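Local coordinates for protein orotidine 5'-phosphate decarboxylase (PDB 3V75) that probably catalyses the decarboxylation of orotidine 5'-phosphate to UMP, the last step of de novo UMP synthesis, as a dimer of TIM barrels, at residues A[111-116]-A[142-147]; A[176-181]-A[222-227]; A[203-208]-A[233-238]. One frame throughout, in Å; residues are numbered along the deposited sequence.

Contact 1: residues A[111-116]-A[142-147]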
ATOM      1  N   GLY A 111      14.034  22.690  -1.656  1.00 10.62           N
ATOM      2  CA  GLY A 111      13.738  23.038  -0.280  1.00 10.07           C
ATOM      3  C   GLY A 111      12.313  22.746   0.172  1.00  9.71           C
ATOM      4  O   GLY A 111      11.957  23.082   1.310  1.00 12.13           O
ATOM      5  N   ALA A 112      11.513  22.101  -0.672  1.00  8.58           N
ATOM      6  CA  ALA A 112      10.182  21.671  -0.259  1.00  8.41           C
ATOM      7  C   ALA A 112      10.294  20.345   0.499  1.00  7.78           C
ATOM      8  O   ALA A 112      11.162  19.519   0.166  1.00 10.47           O
ATOM      9  CB  ALA A 112       9.291  21.485  -1.440  1.00 10.74           C
ATOM     10  N   LEU A 113       9.465  20.157   1.522  1.00  7.15           N
ATOM     11  CA  LEU A 113       9.353  18.846   2.151  1.00  6.87           C
ATOM     12  C   LEU A 113       8.515  17.983   1.245  1.00  7.15           C
ATOM     13  O   LEU A 113       7.627  18.489   0.555  1.00  7.31           O
ATOM     14  CB  LEU A 113       8.694  18.976   3.526  1.00  7.83           C
ATOM     15  CG  LEU A 113       9.537  19.808   4.506  1.00  7.87           C
ATOM     16  CD1 LEU A 113       8.796  19.956   5.824  1.00 11.58           C
ATOM     17  CD2 LEU A 113      10.879  19.127   4.767  1.00 13.84           C
ATOM     18  N   VAL A 114       8.756  16.679   1.254  1.00  5.98           N
ATOM     19  CA  VAL A 114       7.964  15.744   0.459  1.00  6.30           C
ATOM     20  C   VAL A 114       7.341  14.671   1.341  1.00  5.71           C
ATOM     21  O   VAL A 114       8.052  13.936   2.041  1.00  6.07           O
ATOM     22  CB  VAL A 114       8.819  15.085  -0.638  1.00  6.93           C
ATOM     23  CG1 VAL A 114       8.028  13.973  -1.369  1.00  8.42           C
ATOM     24  CG2 VAL A 114       9.289  16.163  -1.643  1.00  7.94           C
ATOM     25  N   VAL A 115       6.020  14.590   1.287  1.00  5.03           N
ATOM     26  CA  VAL A 115       5.273  13.534   1.923  1.00  4.71           C
ATOM     27  C   VAL A 115       4.908  12.552   0.837  1.00  6.08           C
ATOM     28  O   VAL A 115       4.109  12.865  -0.063  1.00  6.26           O
ATOM     29  CB  VAL A 115       3.983  14.082   2.580  1.00  5.39           C
ATOM     30  CG1 VAL A 115       3.120  12.924   3.105  1.00  7.64           C
ATOM     31  CG2 VAL A 115       4.360  15.057   3.670  1.00  7.44           C
HETATM   32  N   MSE A 116       5.479  11.349   0.901  1.00  5.87           N
HETATM   33  CA  MSE A 116       5.178  10.337  -0.097  1.00  4.97           C
HETATM   34  C   MSE A 116       3.820   9.716   0.245  1.00  5.31           C
HETATM   35  O   MSE A 116       3.680   9.008   1.268  1.00  5.25           O
HETATM   36  CB  MSE A 116       6.264   9.277  -0.119  1.00  5.30           C
HETATM   37  CG  MSE A 116       5.902   8.096  -1.006  1.00  5.40           C
HETATM   38 SE   MSE A 116       5.877   8.556  -2.917  0.80  8.19          SE
HETATM   39  CE  MSE A 116       7.733   9.030  -3.083  1.00  7.10           C
ATOM     40  N   PHE A 142      13.738   8.480  -1.245  1.00  9.59           N
ATOM     41  CA  PHE A 142      13.773   9.070   0.100  1.00  8.77           C
ATOM     42  C   PHE A 142      12.854  10.281   0.181  1.00  8.16           C
ATOM     43  O   PHE A 142      13.002  11.222  -0.609  1.00  9.73           O
ATOM     44  CB  PHE A 142      15.184   9.512   0.502  1.00 10.79           C
ATOM     45  CG  PHE A 142      15.263  10.140   1.895  1.00 11.22           C
ATOM     46  CD1 PHE A 142      14.729   9.499   3.001  1.00 12.39           C
ATOM     47  CD2 PHE A 142      15.893  11.363   2.087  1.00 22.33           C
ATOM     48  CE1 PHE A 142      14.802  10.064   4.289  1.00 14.70           C
ATOM     49  CE2 PHE A 142      16.018  11.915   3.383  1.00 23.21           C
ATOM     50  CZ  PHE A 142      15.439  11.286   4.468  1.00 18.35           C
ATOM     51  N   SER A 143      11.951  10.259   1.149  1.00  7.36           N
ATOM     52  CA  SER A 143      10.959  11.310   1.351  1.00  8.61           C
ATOM     53  C   SER A 143      10.986  11.738   2.819  1.00  9.70           C
ATOM     54  O   SER A 143      11.429  10.987   3.694  1.00 11.19           O
ATOM     55  CB  SER A 143       9.563  10.784   0.971  1.00  7.74           C
ATOM     56  OG  SER A 143       9.526  10.374  -0.398  1.00  7.74           O
ATOM     57  N   ASP A 144      10.488  12.939   3.110  1.00  6.37           N
ATOM     58  CA  ASP A 144      10.493  13.424   4.485  1.00  7.92           C
ATOM     59  C   ASP A 144       9.447  12.738   5.347  1.00  7.51           C
ATOM     60  O   ASP A 144       9.575  12.688   6.571  1.00  7.72           O
ATOM     61  CB  ASP A 144      10.267  14.932   4.468  1.00  7.86           C
ATOM     62  CG  ASP A 144      11.389  15.620   3.775  1.00  8.31           C
ATOM     63  OD1 ASP A 144      12.499  15.654   4.369  1.00  9.24           O
ATOM     64  OD2 ASP A 144      11.221  16.069   2.604  1.00  7.73           O
ATOM     65  N   ALA A 145       8.403  12.205   4.724  1.00  5.87           N
ATOM     66  CA  ALA A 145       7.439  11.377   5.445  1.00  5.03           C
ATOM     67  C   ALA A 145       6.747  10.420   4.502  1.00  4.99           C
ATOM     68  O   ALA A 145       6.809  10.594   3.278  1.00  6.59           O
ATOM     69  CB  ALA A 145       6.400  12.250   6.196  1.00  6.54           C
ATOM     70  N   LEU A 146       6.065   9.422   5.069  1.00  4.74           N
ATOM     71  CA  LEU A 146       5.390   8.402   4.280  1.00  4.25           C
ATOM     72  C   LEU A 146       4.017   8.196   4.863  1.00  3.77           C
ATOM     73  O   LEU A 146       3.880   8.080   6.089  1.00  4.89           O
ATOM     74  CB  LEU A 146       6.183   7.086   4.384  1.00  4.49           C
ATOM     75  CG  LEU A 146       5.573   5.865   3.710  1.00  5.65           C
ATOM     76  CD1 LEU A 146       5.460   5.994   2.169  1.00  6.86           C
ATOM     77  CD2 LEU A 146       6.378   4.575   4.143  1.00  4.80           C
ATOM     78  N   THR A 147       2.989   8.115   4.020  1.00  3.50           N
ATOM     79  CA  THR A 147       1.676   7.711   4.521  1.00  3.89           C
ATOM     80  C   THR A 147       1.647   6.178   4.629  1.00  4.61           C
ATOM     81  O   THR A 147       2.115   5.448   3.722  1.00  4.27           O
ATOM     82  CB  THR A 147       0.487   8.201   3.629  1.00  3.98           C
ATOM     83  OG1 THR A 147       0.626   7.641   2.320  1.00  4.06           O
ATOM     84  CG2 THR A 147       0.463   9.760   3.537  1.00  6.39           C
TER
HETATM   85  O   HOH W   1      12.931  18.223   1.800  1.00 16.26           O
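Val115 faces Ala145, and Met116 faces Leu146, as parallel bridge partners where the third and fourth strands of the TIM barrel run side by side. Helix 124-134 joins these strands in a beta-alpha-beta crossover, and the short segments' axes come within 4.6 Å at an angle of 25°.

The backbone bonds set the register. Met116 N gives to Ala145 O at 2.8 Å, and Thr147 N gives to Met116 O at 3.0 Å. Val114 O takes Ala145 N and, weakly, Asp144 N, while CA-H groups of Val115 and Leu146 add contacts to Ala145 O and Met116 O.

Before the strands pair fully, a side chain does the work of a backbone acceptor. With CG beside its own backbone N (chi1 -64°), Asp144 brings OD2 to Val114 N at 2.9 Å and receives that N-H on its anti lone pair. Water 1 donates to the same OD2 and to Ala112 O. OD1 forms salt bridges with Arg108 and Arg30, which probably stabilise the ionised carboxylate. Leu113 crosses this group at about a right angle, its CD2 lying 3.7 Å from Asp144 CG.

Apolar packing divides between the two faces. Inside the barrel, Val115 CG2 approaches Ala145 CB at 4.3 Å beside Phe172; alanine's small size suits this interior. Nearby, Thr147 OG1 bonds Asp117 and the backbone N of Lys119, the predicted proton donor. On the outer face, toward helix 93-109, the flexible Met116 fits against Leu146, with CG 3.8 Å from Leu146 CD1. Bends at its second and third torsions fold this selenomethionine back, setting CE 3.5 Å from Ser143 OG, whose hydrogen-bond partner is Leu141 O.

Contact 2: residues A[176-181]-A[222-227]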
ATOM      1  N   LEU A 176      -8.720   8.926  10.001  1.00  3.67           N
ATOM      2  CA  LEU A 176     -10.112   9.297   9.708  1.00  4.98           C
ATOM      3  C   LEU A 176     -10.165   9.854   8.285  1.00  6.65           C
ATOM      4  O   LEU A 176      -9.550  10.886   7.993  1.00  6.59           O
ATOM      5  CB  LEU A 176     -10.553  10.368  10.689  1.00  4.79           C
ATOM      6  CG  LEU A 176     -10.763   9.834  12.109  1.00  5.32           C
ATOM      7  CD1 LEU A 176     -10.772  10.953  13.126  1.00  7.76           C
ATOM      8  CD2 LEU A 176     -12.074   8.999  12.177  1.00  7.21           C
ATOM      9  N   THR A 177     -10.905   9.196   7.404  1.00  6.65           N
ATOM     10  CA  THR A 177     -10.999   9.656   6.009  1.00  7.34           C
ATOM     11  C   THR A 177     -12.436   9.967   5.625  1.00  6.78           C
ATOM     12  O   THR A 177     -13.382   9.446   6.223  1.00  8.02           O
ATOM     13  CB  THR A 177     -10.371   8.628   5.064  1.00  8.45           C
ATOM     14  OG1 THR A 177     -11.010   7.338   5.230  1.00  7.03           O
ATOM     15  CG2 THR A 177      -8.864   8.523   5.361  1.00 10.21           C
ATOM     16  N   SER A 178     -12.617  10.841   4.617  1.00  9.01           N
ATOM     17  CA  SER A 178     -13.956  11.335   4.326  1.00 12.06           C
ATOM     18  C   SER A 178     -14.655  10.623   3.194  1.00  9.35           C
ATOM     19  O   SER A 178     -15.773  10.995   2.825  1.00 11.97           O
ATOM     20  CB  SER A 178     -13.909  12.838   4.047  1.00 13.29           C
ATOM     21  OG  SER A 178     -13.268  13.029   2.808  1.00 18.08           O
ATOM     22  N   ASN A 179     -14.055   9.543   2.668  1.00  8.56           N
ATOM     23  CA  ASN A 179     -14.766   8.745   1.678  1.00  7.94           C
ATOM     24  C   ASN A 179     -16.016   8.114   2.308  1.00  8.06           C
ATOM     25  O   ASN A 179     -16.063   7.962   3.538  1.00  9.82           O
ATOM     26  CB  ASN A 179     -13.838   7.692   1.049  1.00  6.05           C
ATOM     27  CG  ASN A 179     -13.217   6.766   2.101  1.00  6.49           C
ATOM     28  OD1 ASN A 179     -12.470   7.227   2.988  1.00  8.66           O
ATOM     29  ND2 ASN A 179     -13.532   5.468   2.005  1.00  5.90           N
ATOM     30  N   PRO A 180     -17.025   7.773   1.498  1.00 10.04           N
ATOM     31  CA  PRO A 180     -18.298   7.298   2.051  1.00 10.99           C
ATOM     32  C   PRO A 180     -18.133   6.089   2.990  1.00 13.82           C
ATOM     33  O   PRO A 180     -18.906   5.969   3.956  1.00 16.29           O
ATOM     34  CB  PRO A 180     -19.102   6.905   0.792  1.00 13.80           C
ATOM     35  CG  PRO A 180     -18.537   7.774  -0.306  1.00 15.80           C
ATOM     36  CD  PRO A 180     -17.081   7.945   0.034  1.00 10.14           C
ATOM     37  N   GLU A 181     -17.120   5.257   2.735  1.00  9.72           N
ATOM     38  CA  GLU A 181     -16.963   3.969   3.452  1.00  9.48           C
ATOM     39  C   GLU A 181     -15.959   4.071   4.602  1.00  9.37           C
ATOM     40  O   GLU A 181     -15.680   3.050   5.251  1.00  8.35           O
ATOM     41  CB  GLU A 181     -16.420   2.914   2.476  1.00 11.49           C
ATOM     42  CG  GLU A 181     -17.208   2.792   1.230  1.00 17.78           C
ATOM     43  CD  GLU A 181     -16.725   3.673   0.096  1.00 12.12           C
ATOM     44  OE1 GLU A 181     -15.790   4.517   0.232  1.00  8.19           O
ATOM     45  OE2 GLU A 181     -17.316   3.496  -0.967  1.00 21.40           O
ATOM     46  N   GLY A 222      -9.365  13.640   7.375  1.00  5.51           N
ATOM     47  CA  GLY A 222     -10.023  14.365   6.295  1.00  6.84           C
ATOM     48  C   GLY A 222     -10.696  15.650   6.759  1.00  8.61           C
ATOM     49  O   GLY A 222     -11.449  15.641   7.754  1.00  8.46           O
ATOM     50  N   ALA A 223     -10.413  16.753   6.039  1.00  6.83           N
ATOM     51  CA  ALA A 223     -10.913  18.079   6.442  1.00  8.96           C
ATOM     52  C   ALA A 223     -12.407  18.233   6.234  1.00  7.92           C
ATOM     53  O   ALA A 223     -12.997  19.191   6.746  1.00  9.73           O
ATOM     54  CB  ALA A 223     -10.186  19.201   5.670  1.00 10.63           C
ATOM     55  N   THR A 224     -13.020  17.358   5.437  1.00  7.73           N
ATOM     56  CA  THR A 224     -14.454  17.496   5.162  1.00  9.02           C
ATOM     57  C   THR A 224     -15.317  16.634   6.089  1.00 10.10           C
ATOM     58  O   THR A 224     -16.538  16.581   5.926  1.00 12.05           O
ATOM     59  CB  THR A 224     -14.810  17.168   3.694  1.00 10.49           C
ATOM     60  OG1 THR A 224     -14.437  15.814   3.397  1.00 12.83           O
ATOM     61  CG2 THR A 224     -14.071  18.095   2.726  1.00 13.91           C
ATOM     62  N   LEU A 225     -14.710  15.935   7.042  1.00  8.02           N
ATOM     63  CA  LEU A 225     -15.502  15.169   8.005  1.00  8.37           C
ATOM     64  C   LEU A 225     -16.260  16.070   8.981  1.00  9.45           C
ATOM     65  O   LEU A 225     -15.775  17.155   9.324  1.00 10.14           O
ATOM     66  CB  LEU A 225     -14.580  14.224   8.790  1.00  7.93           C
ATOM     67  CG  LEU A 225     -14.145  13.018   7.969  1.00  7.53           C
ATOM     68  CD1 LEU A 225     -12.990  12.302   8.670  1.00  9.47           C
ATOM     69  CD2 LEU A 225     -15.323  12.072   7.800  1.00  9.78           C
ATOM     70  N   GLY A 226     -17.427  15.607   9.437  1.00  8.51           N
ATOM     71  CA  GLY A 226     -18.292  16.395  10.306  1.00  9.75           C
ATOM     72  C   GLY A 226     -18.286  16.003  11.776  1.00  9.86           C
ATOM     73  O   GLY A 226     -18.910  16.672  12.617  1.00 12.02           O
ATOM     74  N   ASP A 227     -17.569  14.920  12.084  1.00  9.25           N
ATOM     75  CA  ASP A 227     -17.598  14.368  13.445  1.00  8.11           C
ATOM     76  C   ASP A 227     -16.213  14.410  14.102  1.00  7.91           C
ATOM     77  O   ASP A 227     -15.950  13.652  15.050  1.00  7.53           O
ATOM     78  CB  ASP A 227     -18.195  12.945  13.463  1.00  9.57           C
ATOM     79  CG  ASP A 227     -17.545  12.008  12.438  1.00 12.15           C
ATOM     80  OD1 ASP A 227     -16.492  12.358  11.804  1.00 11.17           O
ATOM     81  OD2 ASP A 227     -18.087  10.880  12.249  1.00 14.01           O
TER
HETATM   82  O   HOH W   2     -11.461  15.273   3.444  1.00 15.85           O
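Leu225 reaches across from a type I beta turn, Gly222 to Leu225, to pack against the chain leaving strand 170-176. The two segments are the loops that follow the fifth and sixth strands of the barrel.

The tight part lies at the strand ends. Gly222 N donates to Leu176 O at 2.8 Å, continuing the pairing of the two strands for one more bond. Glycine suits this place because a beta carbon would press against Ser178 N. Both branches of Leu225 are used: CD1 lies 3.7 Å from Leu176 CB, and CD2 sits 3.6 Å from Thr177 O. Its CG, set beside the backbone N by a chi1 of -75°, rests 3.9 Å from Ser178 CB. Cut back to an alanine, this position would lose both branches and would probably leave a gap beside Leu176 CB and Ser178 CB, with the turn held across the contact mainly by the Gly222 bond and the watery side.

That outer side is looser. Ser178 OG and Thr224 OG1 stand 3.1 Å apart, and water 2 links Ser178 OG at 3.0 Å to Thr224 N, from which it accepts a longer bond.

Farther along, the 176-181 loop braces itself. Thr177 OG1 donates to Asn179 OD1 at 2.7 Å, in the carbonyl plane, and also bonds Gln186. Asn179 ND2 is held by Glu181 OE1 at 3.0 Å and by Leu152 O of the second subunit. With donor and acceptor on one amide, asparagine can serve both ends of this chain of bonds, consistent with the loop's shape and the dimer contact depending on each other.

Contact 3: residues A[203-208]-A[233-238]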
ATOM      1  N   HIS A 203      -2.201   6.041  19.993  1.00  7.08           N
ATOM      2  CA  HIS A 203      -0.849   5.508  19.759  1.00  6.21           C
ATOM      3  C   HIS A 203       0.075   6.632  19.312  1.00  6.03           C
ATOM      4  O   HIS A 203       1.246   6.707  19.735  1.00  8.24           O
ATOM      5  CB  HIS A 203      -0.858   4.459  18.642  1.00  6.15           C
ATOM      6  CG  HIS A 203      -1.315   3.099  19.066  1.00  6.46           C
ATOM      7  ND1 HIS A 203      -0.680   2.379  20.053  1.00  8.54           N
ATOM      8  CD2 HIS A 203      -2.286   2.293  18.569  1.00  6.02           C
ATOM      9  CE1 HIS A 203      -1.257   1.191  20.165  1.00  9.12           C
ATOM     10  NE2 HIS A 203      -2.229   1.114  19.272  1.00  7.51           N
ATOM     11  N   LEU A 204      -0.419   7.494  18.418  1.00  5.98           N
ATOM     12  CA  LEU A 204       0.405   8.594  17.918  1.00  7.26           C
ATOM     13  C   LEU A 204       0.732   9.593  19.033  1.00  6.99           C
ATOM     14  O   LEU A 204       1.883  10.086  19.108  1.00  8.08           O
ATOM     15  CB  LEU A 204      -0.278   9.300  16.758  1.00  6.83           C
ATOM     16  CG  LEU A 204      -0.397   8.435  15.500  1.00  6.75           C
ATOM     17  CD1 LEU A 204      -1.424   9.074  14.561  1.00  6.67           C
ATOM     18  CD2 LEU A 204       0.959   8.260  14.786  1.00  6.54           C
ATOM     19  N   ALA A 205      -0.248   9.906  19.894  1.00  6.99           N
ATOM     20  CA  ALA A 205       0.016  10.821  21.006  1.00  7.67           C
ATOM     21  C   ALA A 205       1.135  10.251  21.874  1.00  8.73           C
ATOM     22  O   ALA A 205       2.059  10.987  22.299  1.00 10.46           O
ATOM     23  CB  ALA A 205      -1.233  11.073  21.831  1.00  7.75           C
ATOM     24  N   ALA A 206       1.104   8.937  22.099  1.00  8.37           N
ATOM     25  CA  ALA A 206       2.155   8.310  22.911  1.00  9.82           C
ATOM     26  C   ALA A 206       3.489   8.368  22.172  1.00  8.24           C
ATOM     27  O   ALA A 206       4.539   8.623  22.779  1.00 11.26           O
ATOM     28  CB  ALA A 206       1.798   6.878  23.276  1.00  9.49           C
ATOM     29  N   GLU A 207       3.448   8.178  20.858  1.00  9.42           N
ATOM     30  CA  GLU A 207       4.663   8.195  20.042  1.00  8.58           C
ATOM     31  C   GLU A 207       5.376   9.538  20.089  1.00 10.03           C
ATOM     32  O   GLU A 207       6.595   9.616  20.011  1.00 11.27           O
ATOM     33  CB  GLU A 207       4.338   7.842  18.586  1.00  8.13           C
ATOM     34  CG  GLU A 207       5.528   7.355  17.818  1.00  9.57           C
ATOM     35  CD  GLU A 207       5.943   5.951  18.269  1.00 10.38           C
ATOM     36  OE1 GLU A 207       5.137   4.987  18.116  1.00 10.66           O
ATOM     37  OE2 GLU A 207       7.073   5.791  18.770  1.00 12.14           O
ATOM     38  N   ASN A 208       4.584  10.606  20.194  1.00  8.63           N
ATOM     39  CA  ASN A 208       5.107  11.973  20.119  1.00  8.48           C
ATOM     40  C   ASN A 208       5.341  12.598  21.468  1.00 10.02           C
ATOM     41  O   ASN A 208       5.711  13.781  21.532  1.00 11.37           O
ATOM     42  CB  ASN A 208       4.106  12.882  19.363  1.00  9.17           C
ATOM     43  CG  ASN A 208       3.958  12.479  17.922  1.00  8.93           C
ATOM     44  OD1 ASN A 208       4.980  12.197  17.244  1.00  8.76           O
ATOM     45  ND2 ASN A 208       2.716  12.404  17.434  1.00  6.70           N
ATOM     46  N   LEU A 233      -7.758  15.176  18.764  1.00  7.68           N
ATOM     47  CA  LEU A 233      -6.742  15.399  17.738  1.00  7.61           C
ATOM     48  C   LEU A 233      -5.465  16.036  18.308  1.00  9.18           C
ATOM     49  O   LEU A 233      -4.534  16.326  17.533  1.00 10.19           O
ATOM     50  CB  LEU A 233      -7.325  16.280  16.610  1.00  8.14           C
ATOM     51  CG  LEU A 233      -8.538  15.678  15.913  1.00  9.25           C
ATOM     52  CD1 LEU A 233      -9.035  16.665  14.790  1.00 12.73           C
ATOM     53  CD2 LEU A 233      -8.222  14.317  15.347  1.00 11.01           C
ATOM     54  N   ASP A 234      -5.419  16.242  19.627  1.00  9.97           N
ATOM     55  CA  ASP A 234      -4.276  16.778  20.379  0.50 18.46           C
ATOM     56  C   ASP A 234      -3.229  15.661  20.456  1.00  9.44           C
ATOM     57  O   ASP A 234      -3.049  15.136  21.569  1.00 14.57           O
ATOM     58  CB  ASP A 234      -4.688  17.102  21.844  0.50 12.31           C
ATOM     59  CG  ASP A 234      -3.629  17.941  22.608  0.50 16.22           C
ATOM     60  OD1 ASP A 234      -2.580  18.238  22.019  0.50 16.88           O
ATOM     61  OD2 ASP A 234      -3.869  18.296  23.806  0.50 23.69           O
ATOM     62  N   ILE A 235      -2.589  15.264  19.359  1.00  8.16           N
ATOM     63  CA  ILE A 235      -1.629  14.142  19.382  1.00  8.15           C
ATOM     64  C   ILE A 235      -0.183  14.605  19.339  1.00  7.93           C
ATOM     65  O   ILE A 235       0.735  13.782  19.247  1.00  7.34           O
ATOM     66  CB  ILE A 235      -1.896  13.150  18.229  1.00  8.26           C
ATOM     67  CG1 ILE A 235      -1.726  13.830  16.872  1.00  7.69           C
ATOM     68  CG2 ILE A 235      -3.298  12.564  18.391  1.00 10.86           C
ATOM     69  CD1 ILE A 235      -1.660  12.874  15.681  1.00 10.49           C
ATOM     70  N   ASN A 236       0.038  15.911  19.434  1.00  8.16           N
ATOM     71  CA  ASN A 236       1.395  16.477  19.320  1.00  9.38           C
ATOM     72  C   ASN A 236       2.109  15.976  18.065  1.00  8.81           C
ATOM     73  O   ASN A 236       3.341  15.725  18.055  1.00  8.54           O
ATOM     74  CB  ASN A 236       2.256  16.244  20.572  1.00  8.00           C
ATOM     75  CG  ASN A 236       3.530  17.047  20.531  1.00 10.50           C
ATOM     76  OD1 ASN A 236       3.526  18.186  20.029  1.00 12.48           O
ATOM     77  ND2 ASN A 236       4.639  16.469  20.992  1.00 12.67           N
ATOM     78  N   GLY A 237       1.338  15.838  16.986  1.00  7.99           N
ATOM     79  CA  GLY A 237       1.898  15.501  15.686  1.00  8.01           C
ATOM     80  C   GLY A 237       1.050  16.097  14.584  1.00  7.64           C
ATOM     81  O   GLY A 237      -0.070  16.577  14.835  1.00  7.61           O
ATOM     82  N   PRO A 238       1.592  16.120  13.374  1.00  6.17           N
ATOM     83  CA  PRO A 238       0.914  16.823  12.274  1.00  6.55           C
ATOM     84  C   PRO A 238      -0.328  16.055  11.809  1.00  5.11           C
ATOM     85  O   PRO A 238      -0.381  14.794  11.878  1.00  6.51           O
ATOM     86  CB  PRO A 238       1.973  16.869  11.173  1.00  6.70           C
ATOM     87  CG  PRO A 238       2.892  15.673  11.471  1.00  6.63           C
ATOM     88  CD  PRO A 238       2.907  15.570  12.993  1.00  5.88           C
TER
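The seam between helix 196-207 and the loop leading into the seventh barrel strand, 239-241, is closed where Asn208 and Leu204 meet Ile235 and Asn236. It is structural packing on the barrel's outer layer.

Two asparagines carry the polar part in opposite senses. Asn208 ND2 donates to Ile235 O at 3.0 Å with an N-H...O angle of 158°, the acceptor lying in its amide plane; the same nitrogen also bonds Phe217 O. In return Asn236 ND2 gives to Asn208 O at 2.9 Å, approaching from above the carbonyl plane, and it bonds Glu211 O as well. Asn236 has positive phi, a conformation asparagine tolerates well. At Gly237 a beta carbon would collide with Asn208 ND2, so the bare backbone suits the place.

Ile235 supplies the apolar part. Its CG1 branch, set between backbone N and carbonyl carbon (chi1 62°), brings CD1 to 4.0 Å from Leu204 CD1, the two side chains lying side by side and pointing the same way. Ala205 is small enough for the loop to come close: its CB is 4.2 Å from Ile235 CB, and its CA-H points almost straight (167°) at Ile235 O.

One bond of each amide nitrogen thus spans the join, while the second ties Asn208 to strand 217-221 and Asn236 to the chain leading there.

In the fold
All three contacts belong to one barrel. Contact 1 closes before the others open in sequence, whereas contacts 2 and 3 interleave: their first segments follow strand 170-176, as its loop and its helix, and their second segments both lie between strands 217-221 and 239-241. Contacts 2 and 3 have centres 19 Å apart and nearest atoms about 5 Å apart, without touching. Contacts 1 and 2 are separated by 23 Å between centres, yet each brings one threonine near the predicted proton donor: the side chains of Thr147 and Thr177 are about 4 and 6 Å from that of Lys119. Contact 3, 19 Å from contact 1 between centres, lies away from that site.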